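PDB 5COZ: regulatory protein YycH-like domain-containing protein from Eubacterium rectale, which is of unknown function but has a YycH-like domain and probably, as a putative lipoprotein, a regulatory role outside the cytoplasm. Local coordinates for residues T211-Y225 against N242-S254. Numbering follows the deposited sequence. Where two conformers were deposited one is given.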
ATOM      1  N   THR A 211      17.667  -7.151   3.139  1.00  8.06           N
ATOM      2  CA  THR A 211      16.902  -6.594   2.025  1.00  7.50           C
ATOM      3  C   THR A 211      16.154  -5.349   2.460  1.00 10.03           C
ATOM      4  O   THR A 211      15.582  -5.318   3.557  1.00  9.83           O
ATOM      5  CB  THR A 211      15.891  -7.684   1.571  1.00 11.03           C
ATOM      6  OG1 THR A 211      16.604  -8.862   1.156  1.00  9.81           O
ATOM      7  CG2 THR A 211      14.983  -7.238   0.429  1.00 10.97           C
ATOM      8  N   TYR A 212      16.172  -4.313   1.618  1.00  7.43           N
ATOM      9  CA  TYR A 212      15.293  -3.162   1.812  1.00  6.61           C
ATOM     10  C   TYR A 212      14.018  -3.406   1.027  1.00  7.97           C
ATOM     11  O   TYR A 212      14.114  -3.868  -0.114  1.00  8.21           O
ATOM     12  CB  TYR A 212      15.914  -1.887   1.234  1.00  7.29           C
ATOM     13  CG  TYR A 212      17.057  -1.275   1.989  1.00  7.22           C
ATOM     14  CD1 TYR A 212      16.878  -0.775   3.282  1.00  8.52           C
ATOM     15  CD2 TYR A 212      18.291  -1.094   1.382  1.00  7.99           C
ATOM     16  CE1 TYR A 212      17.910  -0.132   3.953  1.00  8.14           C
ATOM     17  CE2 TYR A 212      19.324  -0.424   2.034  1.00  9.16           C
ATOM     18  CZ  TYR A 212      19.127   0.064   3.318  1.00  8.65           C
ATOM     19  OH  TYR A 212      20.163   0.706   3.963  1.00 11.53           O
ATOM     20  N   VAL A 213      12.855  -3.062   1.564  1.00  6.72           N
ATOM     21  CA  VAL A 213      11.598  -3.153   0.819  1.00  6.86           C
ATOM     22  C   VAL A 213      10.946  -1.789   0.826  1.00  8.91           C
ATOM     23  O   VAL A 213      10.591  -1.282   1.896  1.00  8.39           O
ATOM     24  CB  VAL A 213      10.633  -4.218   1.385  1.00  8.64           C
ATOM     25  CG1 VAL A 213       9.272  -4.178   0.663  1.00  8.95           C
ATOM     26  CG2 VAL A 213      11.237  -5.616   1.282  1.00  8.45           C
ATOM     27  N   PHE A 214      10.766  -1.204  -0.358  1.00  7.34           N
ATOM     28  CA  PHE A 214      10.006   0.031  -0.456  1.00  6.53           C
ATOM     29  C   PHE A 214       8.606  -0.238  -0.881  1.00  8.31           C
ATOM     30  O   PHE A 214       8.374  -1.062  -1.766  1.00  8.28           O
ATOM     31  CB  PHE A 214      10.615   0.971  -1.507  1.00  6.66           C
ATOM     32  CG  PHE A 214      11.904   1.567  -1.022  1.00  7.60           C
ATOM     33  CD1 PHE A 214      13.119   0.919  -1.240  1.00 10.20           C
ATOM     34  CD2 PHE A 214      11.916   2.811  -0.413  1.00  8.92           C
ATOM     35  CE1 PHE A 214      14.321   1.489  -0.793  1.00 10.14           C
ATOM     36  CE2 PHE A 214      13.112   3.369   0.059  1.00 11.97           C
ATOM     37  CZ  PHE A 214      14.305   2.704  -0.143  1.00  9.98           C
ATOM     38  N   PHE A 215       7.668   0.502  -0.283  1.00  5.83           N
ATOM     39  CA  PHE A 215       6.309   0.605  -0.772  1.00  5.75           C
ATOM     40  C   PHE A 215       6.174   1.962  -1.377  1.00  8.64           C
ATOM     41  O   PHE A 215       6.342   2.954  -0.688  1.00  8.10           O
ATOM     42  CB  PHE A 215       5.217   0.439   0.316  1.00  6.50           C
ATOM     43  CG  PHE A 215       4.895  -0.938   0.823  1.00  7.19           C
ATOM     44  CD1 PHE A 215       5.734  -2.023   0.554  1.00  9.17           C
ATOM     45  CD2 PHE A 215       3.745  -1.160   1.567  1.00  9.23           C
ATOM     46  CE1 PHE A 215       5.448  -3.299   1.088  1.00  9.86           C
ATOM     47  CE2 PHE A 215       3.438  -2.437   2.057  1.00 10.92           C
ATOM     48  CZ  PHE A 215       4.283  -3.493   1.811  1.00 10.04           C
HETATM   49  N   MSE A 216       5.882   1.989  -2.674  1.00  6.57           N
HETATM   50  CA  MSE A 216       5.571   3.241  -3.369  0.70  6.76           C
HETATM   51  C   MSE A 216       4.114   3.205  -3.731  1.00  6.89           C
HETATM   52  O   MSE A 216       3.516   2.137  -3.806  1.00  7.89           O
HETATM   53  CB  MSE A 216       6.448   3.446  -4.584  0.70  8.46           C
HETATM   54  CG  MSE A 216       7.883   3.152  -4.235  0.70 12.76           C
HETATM   55 SE   MSE A 216       9.022   3.298  -5.732  0.52 18.10          SE
HETATM   56  CE  MSE A 216       9.395   4.898  -5.492  0.70 13.60           C
ATOM     57  N   PHE A 217       3.506   4.388  -3.887  1.00  6.50           N
ATOM     58  CA  PHE A 217       2.078   4.442  -4.054  1.00  5.38           C
ATOM     59  C   PHE A 217       1.646   5.102  -5.354  1.00  6.58           C
ATOM     60  O   PHE A 217       1.649   6.319  -5.468  1.00  6.89           O
ATOM     61  CB  PHE A 217       1.475   5.181  -2.836  1.00  6.25           C
ATOM     62  CG  PHE A 217       1.922   4.566  -1.526  1.00  6.21           C
ATOM     63  CD1 PHE A 217       1.463   3.312  -1.135  1.00  7.24           C
ATOM     64  CD2 PHE A 217       2.901   5.183  -0.748  1.00  7.72           C
ATOM     65  CE1 PHE A 217       1.938   2.708   0.029  1.00  7.67           C
ATOM     66  CE2 PHE A 217       3.374   4.584   0.427  1.00  9.54           C
ATOM     67  CZ  PHE A 217       2.874   3.357   0.823  1.00  8.45           C
ATOM     68  N   PRO A 218       1.265   4.281  -6.350  1.00  4.92           N
ATOM     69  CA  PRO A 218       0.761   4.823  -7.634  1.00  5.47           C
ATOM     70  C   PRO A 218      -0.341   5.844  -7.372  1.00  6.31           C
ATOM     71  O   PRO A 218      -1.232   5.613  -6.538  1.00  6.48           O
ATOM     72  CB  PRO A 218       0.219   3.588  -8.342  1.00  6.37           C
ATOM     73  CG  PRO A 218       1.166   2.489  -7.850  1.00  7.69           C
ATOM     74  CD  PRO A 218       1.310   2.799  -6.372  1.00  5.82           C
ATOM     75  N   ASP A 219      -0.258   6.997  -8.059  1.00  6.00           N
ATOM     76  CA  ASP A 219      -1.196   8.050  -7.768  1.00  5.72           C
ATOM     77  C   ASP A 219      -1.668   8.779  -9.012  1.00  7.82           C
ATOM     78  O   ASP A 219      -1.197   8.521 -10.124  1.00  8.10           O
ATOM     79  CB  ASP A 219      -0.513   9.056  -6.803  1.00  6.67           C
ATOM     80  CG  ASP A 219       0.631   9.910  -7.324  1.00 11.01           C
ATOM     81  OD1 ASP A 219       1.274   9.516  -8.329  1.00  9.91           O
ATOM     82  OD2 ASP A 219       0.920  10.955  -6.692  1.00 12.15           O
ATOM     83  N   VAL A 220      -2.616   9.701  -8.809  1.00  6.23           N
ATOM     84  CA  VAL A 220      -3.120  10.574  -9.865  1.00  6.17           C
ATOM     85  C   VAL A 220      -3.524  11.862  -9.137  1.00  8.65           C
ATOM     86  O   VAL A 220      -4.021  11.788  -8.007  1.00  6.99           O
ATOM     87  CB  VAL A 220      -4.230   9.897 -10.721  1.00  8.88           C
ATOM     88  CG1 VAL A 220      -5.497   9.610  -9.923  1.00 10.08           C
ATOM     89  CG2 VAL A 220      -4.544  10.716 -11.975  1.00  8.73           C
ATOM     90  N   TYR A 221      -3.187  13.027  -9.702  1.00  7.33           N
ATOM     91  CA  TYR A 221      -3.435  14.329  -9.046  1.00  7.32           C
ATOM     92  C   TYR A 221      -2.826  14.356  -7.637  1.00  9.00           C
ATOM     93  O   TYR A 221      -3.354  15.005  -6.721  1.00  9.76           O
ATOM     94  CB  TYR A 221      -4.927  14.698  -9.047  1.00  8.06           C
ATOM     95  CG  TYR A 221      -5.429  14.847 -10.464  1.00  8.83           C
ATOM     96  CD1 TYR A 221      -4.981  15.886 -11.276  1.00  9.34           C
ATOM     97  CD2 TYR A 221      -6.310  13.918 -11.012  1.00 10.24           C
ATOM     98  CE1 TYR A 221      -5.368  15.977 -12.613  1.00 11.28           C
ATOM     99  CE2 TYR A 221      -6.733  14.017 -12.334  1.00 10.96           C
ATOM    100  CZ  TYR A 221      -6.259  15.045 -13.129  1.00 15.05           C
ATOM    101  OH  TYR A 221      -6.652  15.124 -14.432  1.00 17.08           O
ATOM    102  N   GLY A 222      -1.697  13.660  -7.488  1.00  5.98           N
ATOM    103  CA  GLY A 222      -0.961  13.639  -6.225  1.00  6.22           C
ATOM    104  C   GLY A 222      -1.539  12.785  -5.117  1.00  9.16           C
ATOM    105  O   GLY A 222      -0.972  12.769  -4.030  1.00  8.76           O
ATOM    106  N   ILE A 223      -2.631  12.065  -5.391  1.00  6.74           N
ATOM    107  CA  ILE A 223      -3.347  11.289  -4.382  1.00  5.67           C
ATOM    108  C   ILE A 223      -3.249   9.820  -4.759  1.00  6.74           C
ATOM    109  O   ILE A 223      -3.562   9.454  -5.904  1.00  6.33           O
ATOM    110  CB  ILE A 223      -4.809  11.798  -4.284  1.00  6.67           C
ATOM    111  CG1 ILE A 223      -4.801  13.259  -3.805  1.00  8.44           C
ATOM    112  CG2 ILE A 223      -5.617  10.888  -3.335  1.00  7.11           C
ATOM    113  CD1 ILE A 223      -6.186  13.949  -3.891  1.00  9.34           C
ATOM    114  N   PRO A 224      -2.819   8.970  -3.815  1.00  5.82           N
ATOM    115  CA  PRO A 224      -2.657   7.555  -4.155  1.00  5.18           C
ATOM    116  C   PRO A 224      -3.975   6.812  -4.259  1.00  6.70           C
ATOM    117  O   PRO A 224      -4.920   7.109  -3.505  1.00  6.90           O
ATOM    118  CB  PRO A 224      -1.823   6.999  -2.989  1.00  6.25           C
ATOM    119  CG  PRO A 224      -2.260   7.826  -1.801  1.00  7.94           C
ATOM    120  CD  PRO A 224      -2.464   9.242  -2.408  1.00  6.29           C
ATOM    121  N   TYR A 225      -4.015   5.790  -5.120  1.00  5.81           N
ATOM    122  CA  TYR A 225      -5.163   4.894  -5.074  1.00  5.97           C
ATOM    123  C   TYR A 225      -5.175   4.214  -3.709  1.00  7.03           C
ATOM    124  O   TYR A 225      -4.131   4.059  -3.046  1.00  7.59           O
ATOM    125  CB  TYR A 225      -5.142   3.830  -6.194  1.00  7.63           C
ATOM    126  CG  TYR A 225      -4.802   4.372  -7.544  1.00 10.78           C
ATOM    127  CD1 TYR A 225      -5.659   5.243  -8.202  1.00 12.83           C
ATOM    128  CD2 TYR A 225      -3.642   3.966  -8.201  1.00 12.69           C
ATOM    129  CE1 TYR A 225      -5.324   5.780  -9.457  1.00 14.06           C
ATOM    130  CE2 TYR A 225      -3.303   4.481  -9.442  1.00 14.24           C
ATOM    131  CZ  TYR A 225      -4.132   5.417 -10.043  1.00 16.35           C
ATOM    132  OH  TYR A 225      -3.805   5.863 -11.289  1.00 18.65           O
ATOM    133  N   ASN A 242      -3.084  -0.658  -2.754  1.00  6.65           N
ATOM    134  CA  ASN A 242      -2.282  -0.019  -3.782  1.00  6.50           C
ATOM    135  C   ASN A 242      -0.853   0.226  -3.301  1.00  9.71           C
ATOM    136  O   ASN A 242      -0.568   1.297  -2.745  1.00 10.49           O
ATOM    137  CB  ASN A 242      -2.914   1.303  -4.187  1.00  6.69           C
ATOM    138  CG  ASN A 242      -2.093   2.059  -5.171  1.00  8.56           C
ATOM    139  OD1 ASN A 242      -1.669   1.509  -6.191  1.00  9.02           O
ATOM    140  ND2 ASN A 242      -1.872   3.337  -4.897  1.00  8.50           N
ATOM    141  N   HIS A 243       0.032  -0.732  -3.522  1.00  5.97           N
ATOM    142  CA  HIS A 243       1.444  -0.508  -3.252  1.00  6.11           C
ATOM    143  C   HIS A 243       2.258  -1.190  -4.326  1.00  7.96           C
ATOM    144  O   HIS A 243       2.021  -2.349  -4.677  1.00  8.28           O
ATOM    145  CB  HIS A 243       1.929  -0.929  -1.814  1.00  7.11           C
ATOM    146  CG  HIS A 243       1.405  -2.243  -1.312  1.00  8.91           C
ATOM    147  ND1 HIS A 243       0.753  -2.334  -0.089  1.00 10.98           N
ATOM    148  CD2 HIS A 243       1.490  -3.486  -1.841  1.00 11.48           C
ATOM    149  CE1 HIS A 243       0.461  -3.611   0.078  1.00 10.39           C
ATOM    150  NE2 HIS A 243       0.894  -4.349  -0.934  1.00 10.94           N
ATOM    151  N   LEU A 244       3.191  -0.417  -4.859  1.00  5.89           N
ATOM    152  CA  LEU A 244       4.225  -0.898  -5.784  1.00  6.69           C
ATOM    153  C   LEU A 244       5.388  -1.309  -4.854  1.00  8.41           C
ATOM    154  O   LEU A 244       5.937  -0.459  -4.114  1.00  8.33           O
ATOM    155  CB  LEU A 244       4.620   0.242  -6.749  1.00  7.17           C
ATOM    156  CG  LEU A 244       5.894   0.017  -7.592  1.00 10.06           C
ATOM    157  CD1 LEU A 244       5.743  -1.139  -8.564  1.00 11.00           C
ATOM    158  CD2 LEU A 244       6.281   1.336  -8.382  1.00  8.89           C
ATOM    159  N   VAL A 245       5.698  -2.633  -4.810  1.00  6.73           N
ATOM    160  CA  VAL A 245       6.702  -3.158  -3.891  1.00  6.29           C
ATOM    161  C   VAL A 245       8.027  -3.326  -4.626  1.00 10.84           C
ATOM    162  O   VAL A 245       8.066  -4.011  -5.642  1.00 10.59           O
ATOM    163  CB  VAL A 245       6.234  -4.477  -3.253  1.00  9.60           C
ATOM    164  CG1 VAL A 245       7.255  -4.939  -2.199  1.00 10.64           C
ATOM    165  CG2 VAL A 245       4.854  -4.320  -2.603  1.00  9.67           C
ATOM    166  N   ILE A 246       9.074  -2.644  -4.159  1.00  7.42           N
ATOM    167  CA  ILE A 246      10.400  -2.759  -4.772  1.00  8.15           C
ATOM    168  C   ILE A 246      11.369  -3.119  -3.685  1.00 11.28           C
ATOM    169  O   ILE A 246      11.578  -2.338  -2.750  1.00  9.77           O
ATOM    170  CB  ILE A 246      10.813  -1.446  -5.472  1.00 11.51           C
ATOM    171  CG1 ILE A 246       9.663  -0.900  -6.390  1.00 12.80           C
ATOM    172  CG2 ILE A 246      12.138  -1.678  -6.254  1.00 14.59           C
ATOM    173  CD1 ILE A 246      10.067   0.366  -7.296  1.00 16.39           C
ATOM    174  N   ALA A 247      11.949  -4.310  -3.785  1.00  9.05           N
ATOM    175  CA  ALA A 247      12.931  -4.743  -2.782  1.00  8.75           C
ATOM    176  C   ALA A 247      14.296  -4.845  -3.395  1.00 10.65           C
ATOM    177  O   ALA A 247      14.407  -5.128  -4.598  1.00 10.00           O
ATOM    178  CB  ALA A 247      12.537  -6.081  -2.196  1.00 10.20           C
HETATM  179  N   MSE A 248      15.339  -4.656  -2.576  1.00  7.99           N
HETATM  180  CA  MSE A 248      16.704  -4.799  -3.075  0.50  6.61           C
HETATM  181  C   MSE A 248      17.630  -5.331  -2.004  1.00 10.32           C
HETATM  182  O   MSE A 248      17.450  -5.056  -0.815  1.00  9.81           O
HETATM  183  CB  MSE A 248      17.240  -3.478  -3.618  0.50  7.99           C
HETATM  184  CG  MSE A 248      17.215  -2.372  -2.598  0.50  9.81           C
HETATM  185 SE   MSE A 248      17.366  -0.629  -3.397  0.38 13.79          SE
HETATM  186  CE  MSE A 248      15.708  -0.454  -4.255  0.50 11.36           C
ATOM    187  N   ASP A 249      18.592  -6.127  -2.427  1.00  9.32           N
ATOM    188  CA  ASP A 249      19.594  -6.710  -1.554  1.00  8.80           C
ATOM    189  C   ASP A 249      20.952  -6.295  -2.133  1.00 12.80           C
ATOM    190  O   ASP A 249      21.004  -5.441  -3.027  1.00 12.06           O
ATOM    191  CB  ASP A 249      19.399  -8.230  -1.431  1.00  9.66           C
ATOM    192  CG  ASP A 249      19.373  -8.994  -2.744  1.00 14.19           C
ATOM    193  OD1 ASP A 249      20.010  -8.523  -3.730  1.00 13.70           O
ATOM    194  OD2 ASP A 249      18.767 -10.086  -2.778  1.00 15.51           O
ATOM    195  N   GLU A 250      22.056  -6.893  -1.652  1.00 11.23           N
ATOM    196  CA  GLU A 250      23.393  -6.513  -2.119  1.00 12.30           C
ATOM    197  C   GLU A 250      23.609  -6.784  -3.624  1.00 16.39           C
ATOM    198  O   GLU A 250      24.553  -6.231  -4.208  1.00 16.93           O
ATOM    199  CB  GLU A 250      24.458  -7.230  -1.272  1.00 14.38           C
ATOM    200  CG  GLU A 250      24.468  -8.742  -1.457  1.00 20.73           C
ATOM    201  CD  GLU A 250      25.572  -9.487  -0.730  1.00 47.42           C
ATOM    202  OE1 GLU A 250      26.189  -8.911   0.195  1.00 38.73           O
ATOM    203  OE2 GLU A 250      25.787 -10.674  -1.063  1.00 40.25           O
ATOM    204  N   LYS A 251      22.760  -7.622  -4.230  1.00 14.18           N
ATOM    205  CA  LYS A 251      22.851  -7.957  -5.663  1.00 15.79           C
ATOM    206  C   LYS A 251      22.016  -7.000  -6.532  1.00 21.18           C
ATOM    207  O   LYS A 251      22.105  -7.062  -7.764  1.00 23.01           O
ATOM    208  CB  LYS A 251      22.440  -9.413  -5.897  1.00 18.42           C
ATOM    209  CG  LYS A 251      23.468 -10.408  -5.340  1.00 23.11           C
ATOM    210  CD  LYS A 251      23.048 -11.848  -5.570  1.00 35.19           C
ATOM    211  CE  LYS A 251      23.350 -12.733  -4.393  1.00 58.73           C
ATOM    212  NZ  LYS A 251      22.883 -14.126  -4.623  1.00 72.45           N
ATOM    213  N   GLY A 252      21.259  -6.094  -5.901  1.00 14.24           N
ATOM    214  CA  GLY A 252      20.409  -5.146  -6.617  1.00 12.76           C
ATOM    215  C   GLY A 252      18.942  -5.451  -6.367  1.00 13.70           C
ATOM    216  O   GLY A 252      18.610  -6.122  -5.377  1.00 11.99           O
ATOM    217  N   ILE A 253      18.038  -4.983  -7.253  1.00 11.38           N
ATOM    218  CA  ILE A 253      16.609  -5.233  -7.122  0.60 11.31           C
ATOM    219  C   ILE A 253      16.379  -6.744  -7.079  1.00 13.37           C
ATOM    220  O   ILE A 253      16.917  -7.464  -7.920  1.00 13.98           O
ATOM    221  CB  ILE A 253      15.810  -4.559  -8.279  0.60 14.17           C
ATOM    222  CG1 ILE A 253      16.132  -3.037  -8.409  0.60 15.87           C
ATOM    223  CG2 ILE A 253      14.289  -4.832  -8.195  0.60 13.80           C
ATOM    224  CD1 ILE A 253      15.723  -2.159  -7.261  0.60 25.66           C
ATOM    225  N   SER A 254      15.594  -7.217  -6.119  1.00  9.57           N
ATOM    226  CA  SER A 254      15.339  -8.643  -5.971  1.00  9.30           C
ATOM    227  C   SER A 254      13.856  -9.006  -6.048  1.00 11.68           C
ATOM    228  O   SER A 254      13.530 -10.184  -6.116  1.00 11.09           O
ATOM    229  CB  SER A 254      15.890  -9.089  -4.616  1.00 10.44           C
ATOM    230  OG  SER A 254      15.189  -8.381  -3.598  1.00 11.21           O
TER
HETATM  231  O   HOH W   1      16.201  -9.906  -1.507  1.00 10.81           O
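The carbonyl O of P218 accepts two N-H groups: N242 ND2 at 2.9 Å, in the carbonyl plane and on a lone pair, and the backbone N of Y225. The same ND2 also gives a hydrogen to Y225 O, which it meets from above the carbonyl plane. CG of N242 is anti to its backbone N (chi1 176°), which carries the amide in between P218 and Y225. There OD1 rests on the proline ring, 3.3 Å from P218 CD. The edge of the Y225 ring faces the amide, with the two planes 65° apart. With an alanine here, Y225 O is likely to lose this donor and P218 O one of its two, with a gap beside the P218 ring.

Beyond this point the two segments pair as antiparallel strands, 211-216 against 244-249. Six backbone hydrogen bonds join Y212 to M248, F214 to I246 and M216 to L244. On the face bearing these residues, SE of the selenomethionine M216 meets I246 CD1 in one of its two conformers. On the other face, V213 CG1 touches V245 CG1. H243 lies alongside F215, its ND1 3.4 Å from F215 CE2 and the ring planes 37° apart. At the far end, one water donates to both T211 OG1 and D249 OD2 and also bonds S254 OG; T211 OG1 also hydrogen-bonds N209 O.

Strand 244-249 continues through a type I turn at D249-G252 into strand 252-258. Strand 188-192 pairs with the other edge of 211-216, and 252-258 with that of 244-249, so both are interior to an antiparallel sheet. Helix 165-178 packs over Y212, F214 and M248.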